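Transcriptional regulator (Streptococcus dysgalactiae, PDB 4YV9) probably acts as a quorum-sensing transcription factor, binding DNA through a helix-turn-helix domain and SHP peptide pheromones through a helical repeat domain. Local coordinates at residues Ala90-Leu93 with Lys94-Glu97; Thr128-Thr131 with Asp132-Ser136. All coordinates share one frame; numbering follows the deposited sequence.

Interaction 1 of 2, residues Ala90-Leu93 with Lys94-Glu97; sequences AKLL and KLLE
Leu93 and Lys94, neighbours in sequence at the join, touch mainly close to the backbone. Leu93 leaves the main chain heading away from 94-97, though its CB still lies 3.2 Å from Lys94 N; its side chain packs on Leu113. CB of Lys94 sits 3.6 Å from Leu93 C, after which the lysine chain bends twice on its way to NZ. One turn on, Leu96 CB rests 3.2 Å from Leu93 O, and its side chain packs on Ser106, Ile109 and Lys110 of helix 103-113.

Leu92 and Leu95 meet through the ends of their side chains, CD2 of Leu92 lying 4.0 Å from CD2 of Leu95. Three residues apart on helix 89-98, they cross at a slant. Their first torsions differ: Leu92 carries CG beside its backbone N (chi1 -83°), whereas Leu95 swings CG directly opposite its own N (chi1 180°), and this brings one methyl of each branch together. Both residues are buried, and they face helix 72-85, with Leu92 on Tyr83 and Leu95 on Arg79 and Val80.

The backbone ties the turn together. Leu95 N donates to Lys91 O at 2.9 Å and Leu96 N to Leu92 O at 3.0 Å, while the bond from Glu97 N to Leu93 O is weak at 3.3 Å. A short amphipathic helix wedged between two others, with its lysines exposed, is consistent with the TPR-like helical repeat domain of Rgg regulators.

Interaction 2 of 2, residues Thr128-Thr131 with Asp132-Ser136; sequences TRLT and DYLFS
Leu130 and Leu134 form the tight, buried side: Leu134 lays CG 3.3 Å from Leu130 O, and its CD1 comes within 4.2 Å of Leu130 CG as the two branches pass at a slant. Thr131 is buried too. Its hydroxyl sits between backbone N and carbonyl carbon (chi1 57°), which brings OG1 back over the preceding turn. There it lies 3.2 Å from Thr128 O, with the proton not settled, makes a weak bond to Val127 O and has a water at 2.7 Å.

The solvent side is looser. Exposed Asp132 runs alongside Thr128, OD2 of Asp132 standing 3.8 Å from CG2 of Thr128. At the rim Phe135 lies over the turn, its CD2 3.2 Å from Thr131 O, the same oxygen that accepts Phe135 N at 2.8 Å in a fairly straight bond (160°). Farther on, Tyr133 O is gripped twice, by the backbone N and by the hydroxyl of Ser136.

Around this turn of helix 124-136, Leu130 packs on Leu147 and Cys151 of helix 142-151, while Leu134 and Phe135 share Leu163 of helix 157-169. Tyr133 stacks on Tyr104, bonds to Glu144 and touches Lys16 of the second subunit; Arg129 forms a salt bridge with Asp103.

How the interactions relate
Residues 90-97 come first in the chain and 128-136 follow; both belong to the C-terminal, TPR-like part of the Rgg protein. Each is a local contact inside one helix, 89-98 for interaction 1 and 124-136 for interaction 2. Their centres stand 24 Å apart and their nearest atoms about 11 Å, without touching. Helix 103-113 comes between them in sequence and meets both: Ser106, Ile109, Lys110 and Leu113 pack on Leu93 and Leu96, while Asp103 and Tyr104 at its start reach Arg129 and Tyr133. The two turns are thus joined indirectly, through successive helices of one array. Interaction 2 also reaches the second subunit, whereas interaction 1 contacts no other chain of the dimer.

Interaction 1 of 2, residues Ala90-Leu93 with Lys94-Glu97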
ATOM      1  N   ALA B  90      -3.567 -26.138  19.025  1.00 76.02           N
ATOM      2  CA  ALA B  90      -4.846 -26.485  19.621  1.00 83.16           C
ATOM      3  C   ALA B  90      -6.016 -25.682  19.048  1.00 85.93           C
ATOM      4  O   ALA B  90      -7.014 -26.257  18.623  1.00 91.24           O
ATOM      5  CB  ALA B  90      -4.780 -26.310  21.130  1.00 84.33           C
ATOM      6  N   LYS B  91      -5.924 -24.365  19.031  1.00 79.81           N
ATOM      7  CA  LYS B  91      -7.116 -23.618  18.651  1.00 82.36           C
ATOM      8  C   LYS B  91      -7.160 -23.355  17.146  1.00 78.68           C
ATOM      9  O   LYS B  91      -8.200 -22.968  16.617  1.00 82.89           O
ATOM     10  CB  LYS B  91      -7.217 -22.333  19.465  1.00 88.97           C
ATOM     11  CG  LYS B  91      -5.984 -21.487  19.393  1.00 95.59           C
ATOM     12  CD  LYS B  91      -6.149 -20.193  20.164  1.00100.63           C
ATOM     13  CE  LYS B  91      -6.219 -20.385  21.659  1.00101.17           C
ATOM     14  NZ  LYS B  91      -6.357 -19.054  22.312  1.00101.85           N
ATOM     15  N   LEU B  92      -6.051 -23.604  16.450  1.00 71.77           N
ATOM     16  CA  LEU B  92      -6.086 -23.658  14.987  1.00 66.16           C
ATOM     17  C   LEU B  92      -6.893 -24.877  14.579  1.00 63.81           C
ATOM     18  O   LEU B  92      -7.554 -24.890  13.548  1.00 58.39           O
ATOM     19  CB  LEU B  92      -4.683 -23.727  14.383  1.00 60.38           C
ATOM     20  CG  LEU B  92      -3.936 -22.406  14.210  1.00 70.27           C
ATOM     21  CD1 LEU B  92      -2.462 -22.684  14.043  1.00 70.47           C
ATOM     22  CD2 LEU B  92      -4.469 -21.607  13.007  1.00 62.14           C
ATOM     23  N   LEU B  93      -6.834 -25.906  15.417  1.00 76.12           N
ATOM     24  CA  LEU B  93      -7.576 -27.136  15.181  1.00 71.95           C
ATOM     25  C   LEU B  93      -9.094 -26.959  15.191  1.00 65.19           C
ATOM     26  O   LEU B  93      -9.784 -27.522  14.351  1.00 71.15           O
ATOM     27  CB  LEU B  93      -7.167 -28.194  16.209  1.00 67.71           C
ATOM     28  CG  LEU B  93      -5.858 -28.890  15.840  1.00 74.96           C
ATOM     29  CD1 LEU B  93      -5.412 -29.923  16.893  1.00 70.34           C
ATOM     30  CD2 LEU B  93      -6.019 -29.527  14.479  1.00 62.44           C
ATOM     31  N   LYS B  94      -9.633 -26.193  16.132  1.00 69.31           N
ATOM     32  CA  LYS B  94     -11.075 -25.968  16.102  1.00 75.28           C
ATOM     33  C   LYS B  94     -11.457 -24.693  15.363  1.00 70.93           C
ATOM     34  O   LYS B  94     -12.629 -24.490  15.027  1.00 75.50           O
ATOM     35  CB  LYS B  94     -11.651 -25.981  17.507  1.00 89.33           C
ATOM     36  CG  LYS B  94     -12.160 -27.380  17.870  1.00 96.13           C
ATOM     37  CD  LYS B  94     -11.149 -28.156  18.670  1.00101.65           C
ATOM     38  CE  LYS B  94     -11.866 -29.007  19.708  1.00107.54           C
ATOM     39  NZ  LYS B  94     -10.923 -29.719  20.595  1.00115.47           N
ATOM     40  N   LEU B  95     -10.462 -23.862  15.069  1.00 65.32           N
ATOM     41  CA  LEU B  95     -10.666 -22.805  14.081  1.00 62.47           C
ATOM     42  C   LEU B  95     -11.031 -23.499  12.780  1.00 61.18           C
ATOM     43  O   LEU B  95     -11.913 -23.066  12.046  1.00 66.40           O
ATOM     44  CB  LEU B  95      -9.418 -21.939  13.909  1.00 67.34           C
ATOM     45  CG  LEU B  95      -9.518 -20.794  12.892  1.00 70.55           C
ATOM     46  CD1 LEU B  95     -10.592 -19.815  13.325  1.00 71.50           C
ATOM     47  CD2 LEU B  95      -8.191 -20.080  12.728  1.00 71.70           C
ATOM     48  N   LEU B  96     -10.342 -24.605  12.527  1.00 64.66           N
ATOM     49  CA  LEU B  96     -10.585 -25.457  11.377  1.00 64.21           C
ATOM     50  C   LEU B  96     -11.965 -26.136  11.416  1.00 63.82           C
ATOM     51  O   LEU B  96     -12.586 -26.332  10.374  1.00 57.47           O
ATOM     52  CB  LEU B  96      -9.470 -26.508  11.283  1.00 58.52           C
ATOM     53  CG  LEU B  96      -9.509 -27.481  10.115  1.00 50.85           C
ATOM     54  CD1 LEU B  96      -9.482 -26.729   8.786  1.00 51.01           C
ATOM     55  CD2 LEU B  96      -8.349 -28.466  10.210  1.00 60.70           C
ATOM     56  N   GLU B  97     -12.446 -26.516  12.596  1.00 71.23           N
ATOM     57  CA  GLU B  97     -13.797 -27.077  12.669  1.00 78.64           C
ATOM     58  C   GLU B  97     -14.820 -25.966  12.463  1.00 75.84           C
ATOM     59  O   GLU B  97     -15.868 -26.175  11.850  1.00 71.36           O
ATOM     60  CB  GLU B  97     -14.060 -27.804  14.004  1.00 88.11           C
ATOM     61  CG  GLU B  97     -15.455 -28.448  14.049  1.00 89.37           C
ATOM     62  CD  GLU B  97     -15.743 -29.255  15.317  1.00100.32           C
ATOM     63  OE1 GLU B  97     -14.874 -29.332  16.216  1.00 97.00           O
ATOM     64  OE2 GLU B  97     -16.860 -29.812  15.410  1.00105.68           O
TER

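Interaction 2 of 2, residues Thr128-Thr131 with Asp132-Ser136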
ATOM      1  N   THR B 128      -7.076 -29.412  -5.409  1.00 45.21           N
ATOM      2  CA  THR B 128      -7.554 -29.362  -6.782  1.00 51.71           C
ATOM      3  C   THR B 128      -8.830 -28.527  -6.927  1.00 47.99           C
ATOM      4  O   THR B 128      -8.971 -27.795  -7.900  1.00 50.79           O
ATOM      5  CB  THR B 128      -7.787 -30.782  -7.324  1.00 54.21           C
ATOM      6  OG1 THR B 128      -6.523 -31.460  -7.393  1.00 54.59           O
ATOM      7  CG2 THR B 128      -8.409 -30.740  -8.714  1.00 53.41           C
ATOM      8  N   ARG B 129      -9.749 -28.610  -5.964  1.00 45.98           N
ATOM      9  CA  ARG B 129     -10.930 -27.742  -6.008  1.00 47.58           C
ATOM     10  C   ARG B 129     -10.511 -26.283  -5.924  1.00 49.18           C
ATOM     11  O   ARG B 129     -11.094 -25.417  -6.584  1.00 50.01           O
ATOM     12  CB  ARG B 129     -11.919 -28.064  -4.881  1.00 54.17           C
ATOM     13  CG  ARG B 129     -12.665 -29.379  -5.069  1.00 60.67           C
ATOM     14  CD  ARG B 129     -13.885 -29.471  -4.169  1.00 54.94           C
ATOM     15  NE  ARG B 129     -13.557 -29.411  -2.749  1.00 52.03           N
ATOM     16  CZ  ARG B 129     -13.255 -30.473  -2.009  1.00 56.90           C
ATOM     17  NH1 ARG B 129     -13.231 -31.681  -2.555  1.00 51.66           N
ATOM     18  NH2 ARG B 129     -12.980 -30.330  -0.718  1.00 57.50           N
ATOM     19  N   LEU B 130      -9.489 -26.012  -5.124  1.00 44.24           N
ATOM     20  CA  LEU B 130      -8.995 -24.652  -4.976  1.00 43.65           C
ATOM     21  C   LEU B 130      -8.294 -24.161  -6.242  1.00 42.04           C
ATOM     22  O   LEU B 130      -8.519 -23.036  -6.666  1.00 44.47           O
ATOM     23  CB  LEU B 130      -8.040 -24.543  -3.780  1.00 36.83           C
ATOM     24  CG  LEU B 130      -7.425 -23.154  -3.616  1.00 42.92           C
ATOM     25  CD1 LEU B 130      -8.491 -22.151  -3.247  1.00 46.54           C
ATOM     26  CD2 LEU B 130      -6.314 -23.141  -2.592  1.00 47.23           C
ATOM     27  N   THR B 131      -7.431 -24.985  -6.833  1.00 46.33           N
ATOM     28  CA  THR B 131      -6.716 -24.546  -8.032  1.00 48.00           C
ATOM     29  C   THR B 131      -7.697 -24.381  -9.205  1.00 47.81           C
ATOM     30  O   THR B 131      -7.566 -23.449 -10.007  1.00 45.56           O
ATOM     31  CB  THR B 131      -5.562 -25.510  -8.419  1.00 42.76           C
ATOM     32  OG1 THR B 131      -6.054 -26.842  -8.624  1.00 43.18           O
ATOM     33  CG2 THR B 131      -4.500 -25.520  -7.332  1.00 43.66           C
ATOM     34  N   ASP B 132      -8.689 -25.264  -9.284  1.00 45.35           N
ATOM     35  CA  ASP B 132      -9.745 -25.123 -10.276  1.00 49.73           C
ATOM     36  C   ASP B 132     -10.484 -23.791 -10.103  1.00 50.67           C
ATOM     37  O   ASP B 132     -10.716 -23.082 -11.086  1.00 52.71           O
ATOM     38  CB  ASP B 132     -10.734 -26.290 -10.202  1.00 43.34           C
ATOM     39  CG  ASP B 132     -10.192 -27.561 -10.840  1.00 51.50           C
ATOM     40  OD1 ASP B 132      -9.092 -27.521 -11.435  1.00 50.42           O
ATOM     41  OD2 ASP B 132     -10.877 -28.602 -10.750  1.00 53.64           O
ATOM     42  N   TYR B 133     -10.850 -23.448  -8.866  1.00 41.00           N
ATOM     43  CA  TYR B 133     -11.439 -22.138  -8.579  1.00 35.49           C
ATOM     44  C   TYR B 133     -10.534 -21.004  -9.062  1.00 41.31           C
ATOM     45  O   TYR B 133     -11.002 -20.052  -9.703  1.00 41.89           O
ATOM     46  CB  TYR B 133     -11.711 -21.951  -7.074  1.00 42.24           C
ATOM     47  CG  TYR B 133     -12.026 -20.510  -6.725  1.00 38.71           C
ATOM     48  CD1 TYR B 133     -13.208 -19.917  -7.160  1.00 41.20           C
ATOM     49  CD2 TYR B 133     -11.126 -19.729  -5.996  1.00 37.34           C
ATOM     50  CE1 TYR B 133     -13.500 -18.590  -6.873  1.00 44.35           C
ATOM     51  CE2 TYR B 133     -11.409 -18.388  -5.694  1.00 37.78           C
ATOM     52  CZ  TYR B 133     -12.599 -17.832  -6.141  1.00 43.71           C
ATOM     53  OH  TYR B 133     -12.894 -16.526  -5.869  1.00 43.52           O
ATOM     54  N   LEU B 134      -9.244 -21.116  -8.747  1.00 39.70           N
ATOM     55  CA  LEU B 134      -8.271 -20.062  -9.041  1.00 40.38           C
ATOM     56  C   LEU B 134      -8.076 -19.875 -10.547  1.00 43.30           C
ATOM     57  O   LEU B 134      -7.945 -18.741 -11.038  1.00 39.45           O
ATOM     58  CB  LEU B 134      -6.926 -20.373  -8.372  1.00 38.88           C
ATOM     59  CG  LEU B 134      -6.883 -20.192  -6.845  1.00 37.29           C
ATOM     60  CD1 LEU B 134      -5.516 -20.567  -6.291  1.00 35.66           C
ATOM     61  CD2 LEU B 134      -7.222 -18.752  -6.463  1.00 34.86           C
ATOM     62  N   PHE B 135      -8.071 -20.988 -11.279  1.00 41.98           N
ATOM     63  CA  PHE B 135      -8.003 -20.911 -12.737  1.00 48.33           C
ATOM     64  C   PHE B 135      -9.267 -20.275 -13.320  1.00 50.99           C
ATOM     65  O   PHE B 135      -9.222 -19.671 -14.389  1.00 54.39           O
ATOM     66  CB  PHE B 135      -7.780 -22.298 -13.346  1.00 39.71           C
ATOM     67  CG  PHE B 135      -6.341 -22.722 -13.376  1.00 36.64           C
ATOM     68  CD1 PHE B 135      -5.404 -21.988 -14.090  1.00 40.92           C
ATOM     69  CD2 PHE B 135      -5.927 -23.863 -12.712  1.00 36.50           C
ATOM     70  CE1 PHE B 135      -4.073 -22.375 -14.136  1.00 44.93           C
ATOM     71  CE2 PHE B 135      -4.604 -24.260 -12.744  1.00 38.64           C
ATOM     72  CZ  PHE B 135      -3.670 -23.516 -13.455  1.00 45.27           C
ATOM     73  N   SER B 136     -10.384 -20.401 -12.606  1.00 53.17           N
ATOM     74  CA  SER B 136     -11.685 -19.958 -13.109  1.00 53.15           C
ATOM     75  C   SER B 136     -11.927 -18.459 -12.945  1.00 45.53           C
ATOM     76  O   SER B 136     -12.818 -17.899 -13.573  1.00 46.65           O
ATOM     77  CB  SER B 136     -12.812 -20.734 -12.419  1.00 53.89           C
ATOM     78  OG  SER B 136     -13.147 -20.160 -11.166  1.00 56.64           O
TER
HETATM   79  O   HOH W   1      -6.740 -27.065 -11.204  1.00 49.36           O